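Local coordinates for PILI retraction protein PILT (Thermus thermophilus, PDB 5FL3), which probably binds and hydrolyses ATP as the motor that drives retraction of type IV pili, at residues G286-L291 against G339-E344; Q330-L335 against S348-P353; V111-E116 against K146-A151. All blocks are in the same frame, centred on the assembly; numbering follows the deposited sequence.

Contact 1: G286-L291 against G339-E344; sequences GRVLAL and GLISLE. With ADP (adenosine-5'-diphosphate), chain B.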
loop_
_atom_site.group_PDB
_atom_site.type_symbol
_atom_site.label_atom_id
_atom_site.label_comp_id
_atom_site.label_asym_id
_atom_site.label_seq_id
_atom_site.Cartn_x
_atom_site.Cartn_y
_atom_site.Cartn_z
ATOM N N GLY A 286 -9.848 -16.297 2.109
ATOM C CA GLY A 286 -9.077 -15.123 1.786
ATOM C C GLY A 286 -7.772 -15.033 2.543
ATOM O O GLY A 286 -7.060 -16.024 2.699
ATOM N N ARG A 287 -7.447 -13.828 3.004
ATOM C CA ARG A 287 -6.158 -13.573 3.641
ATOM C C ARG A 287 -6.292 -12.774 4.924
ATOM O O ARG A 287 -7.332 -12.187 5.211
ATOM C CB ARG A 287 -5.220 -12.844 2.682
ATOM C CG ARG A 287 -4.836 -13.660 1.477
ATOM C CD ARG A 287 -3.723 -13.011 0.696
ATOM N NE ARG A 287 -4.146 -11.757 0.079
ATOM C CZ ARG A 287 -3.356 -11.003 -0.682
ATOM N NH1 ARG A 287 -2.109 -11.395 -0.924
ATOM N NH2 ARG A 287 -3.814 -9.872 -1.214
ATOM N N VAL A 288 -5.215 -12.763 5.695
ATOM C CA VAL A 288 -5.190 -12.100 6.989
ATOM C C VAL A 288 -3.875 -11.311 7.116
ATOM O O VAL A 288 -2.853 -11.682 6.513
ATOM C CB VAL A 288 -5.361 -13.140 8.131
ATOM C CG1 VAL A 288 -4.317 -14.225 8.014
ATOM C CG2 VAL A 288 -5.316 -12.490 9.490
ATOM N N LEU A 289 -3.910 -10.209 7.863
ATOM C CA LEU A 289 -2.753 -9.341 7.973
ATOM C C LEU A 289 -1.851 -9.726 9.145
ATOM O O LEU A 289 -2.288 -9.821 10.296
ATOM C CB LEU A 289 -3.197 -7.878 8.099
ATOM C CG LEU A 289 -2.113 -6.795 8.244
ATOM C CD1 LEU A 289 -1.149 -6.791 7.073
ATOM C CD2 LEU A 289 -2.745 -5.417 8.391
ATOM N N ALA A 290 -0.588 -9.962 8.825
ATOM C CA ALA A 290 0.465 -10.071 9.814
ATOM C C ALA A 290 1.097 -8.700 9.906
ATOM O O ALA A 290 1.518 -8.151 8.888
ATOM C CB ALA A 290 1.485 -11.115 9.416
ATOM N N LEU A 291 1.177 -8.154 11.117
ATOM C CA LEU A 291 1.520 -6.749 11.293
ATOM C C LEU A 291 2.501 -6.541 12.440
ATOM O O LEU A 291 2.283 -7.028 13.565
ATOM C CB LEU A 291 0.244 -5.940 11.519
ATOM C CG LEU A 291 0.433 -4.477 11.871
ATOM C CD1 LEU A 291 1.160 -3.754 10.739
ATOM C CD2 LEU A 291 -0.903 -3.827 12.144
ATOM N N GLY A 339 -5.906 -19.611 15.295
ATOM C CA GLY A 339 -6.387 -20.418 14.192
ATOM C C GLY A 339 -6.734 -19.622 12.954
ATOM O O GLY A 339 -7.623 -20.010 12.199
ATOM N N LEU A 340 -6.027 -18.514 12.735
ATOM C CA LEU A 340 -6.237 -17.696 11.540
ATOM C C LEU A 340 -5.219 -18.035 10.439
ATOM O O LEU A 340 -5.452 -17.764 9.259
ATOM C CB LEU A 340 -6.178 -16.216 11.901
ATOM C CG LEU A 340 -7.391 -15.699 12.689
ATOM C CD1 LEU A 340 -7.133 -14.301 13.269
ATOM C CD2 LEU A 340 -8.631 -15.696 11.810
ATOM N N ILE A 341 -4.102 -18.649 10.827
ATOM C CA ILE A 341 -3.114 -19.133 9.862
ATOM C C ILE A 341 -2.611 -20.535 10.229
ATOM O O ILE A 341 -2.665 -20.943 11.396
ATOM C CB ILE A 341 -1.890 -18.175 9.753
ATOM C CG1 ILE A 341 -1.286 -17.896 11.131
ATOM C CG2 ILE A 341 -2.284 -16.876 9.092
ATOM C CD1 ILE A 341 -0.006 -17.070 11.099
ATOM N N SER A 342 -2.112 -21.265 9.233
ATOM C CA SER A 342 -1.554 -22.587 9.480
ATOM C C SER A 342 -0.200 -22.470 10.150
ATOM O O SER A 342 0.404 -21.396 10.172
ATOM C CB SER A 342 -1.415 -23.371 8.189
ATOM O OG SER A 342 -0.392 -22.820 7.390
ATOM N N LEU A 343 0.278 -23.580 10.699
ATOM C CA LEU A 343 1.607 -23.613 11.281
ATOM C C LEU A 343 2.648 -23.440 10.186
ATOM O O LEU A 343 3.657 -22.756 10.368
ATOM C CB LEU A 343 1.836 -24.927 12.033
ATOM C CG LEU A 343 3.243 -25.162 12.595
ATOM C CD1 LEU A 343 3.626 -24.093 13.619
ATOM C CD2 LEU A 343 3.312 -26.543 13.204
ATOM N N GLU A 344 2.395 -24.069 9.047
ATOM C CA GLU A 344 3.310 -23.994 7.917
ATOM C C GLU A 344 3.482 -22.547 7.470
ATOM O O GLU A 344 4.597 -22.031 7.397
ATOM C CB GLU A 344 2.802 -24.850 6.764
ATOM C CG GLU A 344 3.803 -25.011 5.636
ATOM C CD GLU A 344 3.257 -25.829 4.468
ATOM O OE1 GLU A 344 2.029 -26.102 4.440
ATOM O OE2 GLU A 344 4.063 -26.192 3.576
HETATM P PB ADP B . 0.151 -3.011 -1.710
HETATM O O1B ADP B . 0.503 -3.518 -3.102
HETATM O O2B ADP B . 1.124 -3.444 -0.634
HETATM O O3B ADP B . -0.192 -1.541 -1.644
HETATM P PA ADP B . -2.737 -3.383 -1.674
HETATM O O1A ADP B . -2.788 -3.039 -3.153
HETATM O O2A ADP B . -3.377 -2.469 -0.634
HETATM O O3A ADP B . -1.209 -3.771 -1.291
HETATM O "O5'" ADP B . -3.412 -4.829 -1.452
HETATM C "C5'" ADP B . -3.372 -5.875 -2.425
HETATM C "C4'" ADP B . -4.631 -6.722 -2.214
HETATM O "O4'" ADP B . -4.717 -7.143 -0.849
HETATM C "C3'" ADP B . -5.908 -5.958 -2.536
HETATM O "O3'" ADP B . -6.663 -6.788 -3.420
HETATM C "C2'" ADP B . -6.614 -5.757 -1.198
HETATM O "O2'" ADP B . -8.028 -5.961 -1.274
HETATM C "C1'" ADP B . -5.992 -6.801 -0.281
HETATM N N9 ADP B . -5.810 -6.307 1.118
HETATM C C8 ADP B . -5.333 -5.092 1.471
HETATM N N7 ADP B . -5.274 -4.942 2.821
HETATM C C5 ADP B . -5.732 -6.091 3.365
HETATM C C6 ADP B . -5.940 -6.610 4.739
HETATM N N6 ADP B . -5.630 -5.839 5.804
HETATM N N1 ADP B . -6.438 -7.879 4.874
HETATM C C2 ADP B . -6.740 -8.650 3.807
HETATM N N3 ADP B . -6.572 -8.242 2.531
HETATM C C4 ADP B . -6.085 -6.996 2.245
#
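Val-288 and Ile-341 meet by their methyl groups. Val-288 CG1 lies 3.5 Å from Ile-341 CG2, and the two side chains cross at about a right angle. This is a methyl-to-methyl contact rather than a broad overlap. At Val-288 a chi1 of 55° sets CG1 between the backbone N and the carbonyl carbon. From there CG1 extends to the loop, while CG2 is anti to the backbone N. CG1 also comes to 3.9 Å from Leu-340 O, a van der Waals approach to a backbone carbonyl. The Leu-340 side chain also starts toward the strand, but its nearest atom, Leu-340 CB, stays 4.5 Å from Val-288 CG2. At Ile-341 the CG2 branch, beside the backbone N, meets the valine.

The other side of the strand serves the nucleotide. Arg-287 starts away from the loop, and its chain bends at chi3 (-67°). The guanidinium comes up edge-on to the ribose, with Arg-287 NH2 2.9 Å from ADP O4'. Leu-289 brings CB and CD2 each to 3.9 Å from ADP N6, beside the adenine amino group. One strand therefore touches the ligand on one side and the C-terminal region on the other.

The loop is shaped at both ends. Gly-339, with positive phi, closes the preceding helix in a Schellman motif. Ser-342 is the N-cap of the next, its OG bonded to Asp-345 N.

Strand 287-295 is the edge strand of the mixed sheet within this chain. It runs antiparallel to strand 270-280, with backbone bonds from Val-288 to Leu-279 and from Ala-290 to Arg-277. Helix 328-337 fills in beside the loop: its Leu-335 touches both Val-288 and Leu-340, and its Leu-332 touches Ile-341.

Contact 2: Q330-L335 against S348-P353; sequences QHLVEL and SAATSP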
loop_
_atom_site.group_PDB
_atom_site.type_symbol
_atom_site.label_atom_id
_atom_site.label_comp_id
_atom_site.label_asym_id
_atom_site.label_seq_id
_atom_site.Cartn_x
_atom_site.Cartn_y
_atom_site.Cartn_z
ATOM N N GLN A 330 5.831 -12.103 17.053
ATOM C CA GLN A 330 4.811 -12.028 18.102
ATOM C C GLN A 330 3.402 -12.096 17.535
ATOM O O GLN A 330 2.561 -12.815 18.051
ATOM C CB GLN A 330 4.953 -10.751 18.933
ATOM C CG GLN A 330 6.048 -10.790 19.976
ATOM C CD GLN A 330 6.194 -9.465 20.689
ATOM O OE1 GLN A 330 6.363 -8.425 20.055
ATOM N NE2 GLN A 330 6.115 -9.488 22.015
ATOM N N HIS A 331 3.133 -11.352 16.475
ATOM C CA HIS A 331 1.775 -11.325 15.955
ATOM C C HIS A 331 1.425 -12.661 15.322
ATOM O O HIS A 331 0.258 -13.046 15.314
ATOM C CB HIS A 331 1.588 -10.188 14.947
ATOM C CG HIS A 331 0.158 -9.940 14.580
ATOM N ND1 HIS A 331 -0.263 -9.775 13.276
ATOM C CD2 HIS A 331 -0.955 -9.835 15.346
ATOM C CE1 HIS A 331 -1.570 -9.582 13.257
ATOM N NE2 HIS A 331 -2.015 -9.612 14.501
ATOM N N LEU A 332 2.436 -13.365 14.807
ATOM C CA LEU A 332 2.228 -14.642 14.107
ATOM C C LEU A 332 1.770 -15.734 15.068
ATOM O O LEU A 332 0.802 -16.448 14.793
ATOM C CB LEU A 332 3.500 -15.088 13.394
ATOM C CG LEU A 332 3.815 -14.396 12.066
ATOM C CD1 LEU A 332 5.208 -14.775 11.578
ATOM C CD2 LEU A 332 2.759 -14.702 10.994
ATOM N N VAL A 333 2.488 -15.861 16.184
ATOM C CA VAL A 333 2.047 -16.660 17.322
ATOM C C VAL A 333 0.565 -16.413 17.611
ATOM O O VAL A 333 -0.242 -17.349 17.646
ATOM C CB VAL A 333 2.882 -16.341 18.582
ATOM C CG1 VAL A 333 2.107 -16.669 19.833
ATOM C CG2 VAL A 333 4.214 -17.083 18.547
ATOM N N GLU A 334 0.212 -15.141 17.776
ATOM C CA GLU A 334 -1.155 -14.739 18.081
ATOM C C GLU A 334 -2.134 -15.151 16.977
ATOM O O GLU A 334 -3.269 -15.526 17.250
ATOM C CB GLU A 334 -1.204 -13.225 18.317
ATOM C CG GLU A 334 -2.562 -12.694 18.728
ATOM C CD GLU A 334 -2.537 -11.209 19.076
ATOM O OE1 GLU A 334 -1.430 -10.615 19.140
ATOM O OE2 GLU A 334 -3.632 -10.634 19.280
ATOM N N LEU A 335 -1.691 -15.087 15.726
ATOM C CA LEU A 335 -2.539 -15.483 14.601
ATOM C C LEU A 335 -2.668 -17.002 14.521
ATOM O O LEU A 335 -3.757 -17.525 14.267
ATOM C CB LEU A 335 -1.998 -14.915 13.273
ATOM C CG LEU A 335 -2.238 -13.410 13.066
ATOM C CD1 LEU A 335 -1.305 -12.826 12.017
ATOM C CD2 LEU A 335 -3.706 -13.127 12.714
ATOM N N SER A 348 6.795 -20.154 7.714
ATOM C CA SER A 348 7.475 -19.660 6.523
ATOM C C SER A 348 7.539 -18.129 6.542
ATOM O O SER A 348 8.439 -17.527 5.942
ATOM C CB SER A 348 6.778 -20.152 5.255
ATOM O OG SER A 348 5.562 -19.458 5.050
ATOM N N ALA A 349 6.592 -17.516 7.253
ATOM C CA ALA A 349 6.509 -16.060 7.378
ATOM C C ALA A 349 7.403 -15.502 8.484
ATOM O O ALA A 349 7.757 -14.324 8.456
ATOM C CB ALA A 349 5.070 -15.637 7.624
ATOM N N ALA A 350 7.758 -16.345 9.452
ATOM C CA ALA A 350 8.428 -15.892 10.670
ATOM C C ALA A 350 9.810 -15.283 10.410
ATOM O O ALA A 350 10.606 -15.839 9.654
ATOM C CB ALA A 350 8.538 -17.043 11.656
ATOM N N THR A 351 10.074 -14.139 11.045
ATOM C CA THR A 351 11.357 -13.440 10.937
ATOM C C THR A 351 12.520 -14.376 11.264
ATOM O O THR A 351 13.526 -14.413 10.550
ATOM C CB THR A 351 11.406 -12.206 11.864
ATOM O OG1 THR A 351 10.517 -11.198 11.367
ATOM C CG2 THR A 351 12.819 -11.631 11.942
ATOM N N SER A 352 12.380 -15.129 12.346
ATOM C CA SER A 352 13.240 -16.286 12.559
ATOM C C SER A 352 12.378 -17.456 13.029
ATOM O O SER A 352 11.896 -17.461 14.166
ATOM C CB SER A 352 14.352 -15.984 13.567
ATOM O OG SER A 352 14.035 -16.511 14.838
ATOM N N PRO A 353 12.194 -18.460 12.152
ATOM C CA PRO A 353 11.379 -19.668 12.376
ATOM C C PRO A 353 11.768 -20.409 13.650
ATOM O O PRO A 353 11.057 -21.310 14.112
ATOM C CB PRO A 353 11.672 -20.526 11.140
ATOM C CG PRO A 353 12.961 -20.014 10.614
ATOM C CD PRO A 353 12.953 -18.543 10.896
#
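Leu-332 lays its CD1 methyl over the backbone that joins Ala-349 to Ala-350. CD1 is 3.5 Å from Ala-350 CA and 3.7 Å from Ala-350 N. The same methyl reaches Ala-349 C at 3.9 Å. It also touches both alanine methyls, with Leu-332 CD1 4.0 Å from Ala-349 CB and 4.0 Å from Ala-350 CB. The second branch does less: Leu-332 CD2 approaches Ala-349 CB at 4.2 Å. A single leucine thus carries the whole first segment's share of the contact. Its CG stands opposite the carbonyl carbon and beside the backbone N (chi1 -78°), which directs the branched end across to the turn. The alanines have short side chains, and this lets the leucine methyl come down onto the main chain itself.

Polar bonds lie next to this apolar patch. The carboxylate of Asp-329, on the same helix as Leu-332, accepts bonds from Thr-351 N through OD1 and from Ser-352 N through OD2. The turn is therefore tied to the helix by backbone amides as well as by packing. Ser-352 is the N-cap of helix 353-361, whose Phe-356 also packs on Leu-332.

The arrangement is that of a small group of short helices joined by tight turns. Helix 328-337 packs against the turn between helices 343-349 and 353-361. This is consistent with the helical C-terminal region, set beside the ATPase core, of PilT-type ATPases.

Contact 3: V111-E116 against K146-A151; sequences VIPSFE and KSTTLA. With ADP (adenosine-5'-diphosphate), chain B.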
loop_
_atom_site.group_PDB
_atom_site.type_symbol
_atom_site.label_atom_id
_atom_site.label_comp_id
_atom_site.label_asym_id
_atom_site.label_seq_id
_atom_site.Cartn_x
_atom_site.Cartn_y
_atom_site.Cartn_z
ATOM N N VAL A 111 -14.599 2.342 -2.086
ATOM C CA VAL A 111 -15.103 1.760 -0.854
ATOM C C VAL A 111 -13.939 1.401 0.061
ATOM O O VAL A 111 -13.138 0.521 -0.254
ATOM C CB VAL A 111 -15.970 0.515 -1.128
ATOM C CG1 VAL A 111 -16.255 -0.223 0.165
ATOM C CG2 VAL A 111 -17.264 0.918 -1.828
ATOM N N ILE A 112 -13.859 2.092 1.192
ATOM C CA ILE A 112 -12.724 1.985 2.081
ATOM C C ILE A 112 -13.014 1.093 3.265
ATOM O O ILE A 112 -13.888 1.390 4.072
ATOM C CB ILE A 112 -12.289 3.353 2.608
ATOM C CG1 ILE A 112 -11.736 4.201 1.460
ATOM C CG2 ILE A 112 -11.264 3.185 3.743
ATOM C CD1 ILE A 112 -11.470 5.639 1.851
ATOM N N PRO A 113 -12.257 -0.000 3.379
ATOM C CA PRO A 113 -12.443 -0.962 4.464
ATOM C C PRO A 113 -12.189 -0.313 5.821
ATOM O O PRO A 113 -11.388 0.619 5.905
ATOM C CB PRO A 113 -11.390 -2.036 4.155
ATOM C CG PRO A 113 -11.053 -1.850 2.699
ATOM C CD PRO A 113 -11.158 -0.388 2.476
ATOM N N SER A 114 -12.864 -0.791 6.861
ATOM C CA SER A 114 -12.592 -0.337 8.217
ATOM C C SER A 114 -11.292 -0.920 8.765
ATOM O O SER A 114 -10.812 -1.947 8.275
ATOM C CB SER A 114 -13.729 -0.736 9.136
ATOM O OG SER A 114 -13.712 -2.134 9.301
ATOM N N PHE A 115 -10.747 -0.283 9.797
ATOM C CA PHE A 115 -9.559 -0.789 10.464
ATOM C C PHE A 115 -9.786 -2.227 10.859
ATOM O O PHE A 115 -8.906 -3.083 10.698
ATOM C CB PHE A 115 -9.225 0.029 11.708
ATOM C CG PHE A 115 -8.776 1.422 11.413
ATOM C CD1 PHE A 115 -7.889 1.673 10.378
ATOM C CD2 PHE A 115 -9.252 2.490 12.161
ATOM C CE1 PHE A 115 -7.474 2.967 10.105
ATOM C CE2 PHE A 115 -8.845 3.783 11.897
ATOM C CZ PHE A 115 -7.961 4.028 10.872
ATOM N N GLU A 116 -10.990 -2.487 11.363
ATOM C CA GLU A 116 -11.314 -3.808 11.890
ATOM C C GLU A 116 -11.350 -4.829 10.771
ATOM O O GLU A 116 -10.785 -5.907 10.916
ATOM C CB GLU A 116 -12.644 -3.791 12.649
ATOM C CG GLU A 116 -12.562 -3.135 14.036
ATOM C CD GLU A 116 -12.682 -1.622 13.986
ATOM O OE1 GLU A 116 -13.180 -1.088 12.975
ATOM O OE2 GLU A 116 -12.282 -0.962 14.963
ATOM N N LYS A 146 -0.492 -2.249 1.621
ATOM C CA LYS A 146 0.045 -0.959 2.033
ATOM C C LYS A 146 -0.881 0.171 1.596
ATOM O O LYS A 146 -1.208 1.038 2.407
ATOM C CB LYS A 146 1.458 -0.766 1.484
ATOM C CG LYS A 146 2.445 -1.825 1.976
ATOM C CD LYS A 146 3.869 -1.446 1.685
ATOM C CE LYS A 146 4.116 -1.286 0.204
ATOM N NZ LYS A 146 3.853 -2.578 -0.511
ATOM N N SER A 147 -1.322 0.138 0.333
ATOM C CA SER A 147 -2.284 1.111 -0.206
ATOM C C SER A 147 -3.556 1.186 0.634
ATOM O O SER A 147 -4.158 2.252 0.807
ATOM C CB SER A 147 -2.680 0.744 -1.642
ATOM O OG SER A 147 -1.549 0.630 -2.467
ATOM N N THR A 148 -3.959 0.021 1.125
ATOM C CA THR A 148 -5.215 -0.139 1.829
ATOM C C THR A 148 -5.093 0.383 3.243
ATOM O O THR A 148 -5.965 1.092 3.739
ATOM C CB THR A 148 -5.648 -1.614 1.842
ATOM O OG1 THR A 148 -5.696 -2.107 0.493
ATOM C CG2 THR A 148 -7.000 -1.738 2.441
ATOM N N THR A 149 -4.000 0.046 3.904
ATOM C CA THR A 149 -3.809 0.590 5.222
ATOM C C THR A 149 -3.797 2.110 5.131
ATOM O O THR A 149 -4.481 2.789 5.920
ATOM C CB THR A 149 -2.554 0.066 5.841
ATOM O OG1 THR A 149 -2.755 -1.323 6.126
ATOM C CG2 THR A 149 -2.241 0.819 7.125
ATOM N N LEU A 150 -3.082 2.637 4.129
ATOM C CA LEU A 150 -3.017 4.088 3.921
ATOM C C LEU A 150 -4.395 4.685 3.633
ATOM O O LEU A 150 -4.744 5.723 4.185
ATOM C CB LEU A 150 -2.063 4.440 2.785
ATOM C CG LEU A 150 -0.567 4.284 3.090
ATOM C CD1 LEU A 150 0.233 4.647 1.856
ATOM C CD2 LEU A 150 -0.136 5.110 4.281
ATOM N N ALA A 151 -5.179 4.024 2.786
ATOM C CA ALA A 151 -6.493 4.537 2.466
ATOM C C ALA A 151 -7.403 4.576 3.712
ATOM O O ALA A 151 -8.217 5.478 3.846
ATOM C CB ALA A 151 -7.110 3.722 1.382
HETATM P PB ADP B . 0.151 -3.011 -1.710
HETATM O O1B ADP B . 0.503 -3.518 -3.102
HETATM O O2B ADP B . 1.124 -3.444 -0.634
HETATM O O3B ADP B . -0.192 -1.541 -1.644
HETATM P PA ADP B . -2.737 -3.383 -1.674
HETATM O O1A ADP B . -2.788 -3.039 -3.153
HETATM O O2A ADP B . -3.377 -2.469 -0.634
HETATM O O3A ADP B . -1.209 -3.771 -1.291
HETATM O "O5'" ADP B . -3.412 -4.829 -1.452
HETATM C "C5'" ADP B . -3.372 -5.875 -2.425
HETATM C "C4'" ADP B . -4.631 -6.722 -2.214
HETATM O "O4'" ADP B . -4.717 -7.143 -0.849
HETATM C "C3'" ADP B . -5.908 -5.958 -2.536
HETATM O "O3'" ADP B . -6.663 -6.788 -3.420
HETATM C "C2'" ADP B . -6.614 -5.757 -1.198
HETATM O "O2'" ADP B . -8.028 -5.961 -1.274
HETATM C "C1'" ADP B . -5.992 -6.801 -0.281
HETATM N N9 ADP B . -5.810 -6.307 1.118
HETATM C C8 ADP B . -5.333 -5.092 1.471
HETATM N N7 ADP B . -5.274 -4.942 2.821
HETATM C C5 ADP B . -5.732 -6.091 3.365
HETATM C C6 ADP B . -5.940 -6.610 4.739
HETATM N N6 ADP B . -5.630 -5.839 5.804
HETATM N N1 ADP B . -6.438 -7.879 4.874
HETATM C C2 ADP B . -6.740 -8.650 3.807
HETATM N N3 ADP B . -6.572 -8.242 2.531
HETATM C C4 ADP B . -6.085 -6.996 2.245
#
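The Walker A (P-loop) helix, which begins at Lys-146, packs through Thr-148 and Ala-151 against the linker at Ile-112 and Pro-113. Ile-112 sets CG2 and CD1 against one carbonyl oxygen, each 3.8 Å from Ala-151 O, with CG2 beside the C=O bond. Pro-113 CG meets Thr-148 CG2 at 4.1 Å, and the two side chains cross at about a right angle. The first sets methyls on an oxygen, the second carbon on carbon.

The same helix start grips the ADP phosphates. Lys-146 N gives a nearly straight bond to ADP O2B (168°). The lysine chain bends at chi3 and chi4 (both -61°) and curls back, so that Lys-146 NZ reaches the same O2B at 2.9 Å. NZ is also bonded to Gly-140 O. With a methionine in its place, O2B would probably lose its side-chain donor and Gly-140 O this partner. Ser-147 gives both N and OG to ADP O3B.

Thr-148 serves both partners, with its two branches on different jobs. Its CG2 lies beside Pro-113 and 3.7 Å from ADP N7, while Thr-148 OG1 donates to ADP O2A on the alpha-phosphate at 2.6 Å.

Contact 3 comes first along the chain and closes before the others open. Contacts 1 and 2 then interleave: 286-291, 330-335, 339-344, 348-353. Their centres are about 9 Å apart, both use helix 343-349, and they touch directly. Leu-340 N probably bonds Leu-335 O at 2.9 Å, and Leu-291 N probably bonds His-331 ND1 at 3.1 Å. Contact 3 lies about 18 Å from contact 1 and about 23 Å from contact 2, centre to centre. It does not touch either, but ADP joins it to contact 1. The nucleotide thus sits between the P-loop helix and edge strand 287-295, and the C-terminal helices pack on that strand's far side.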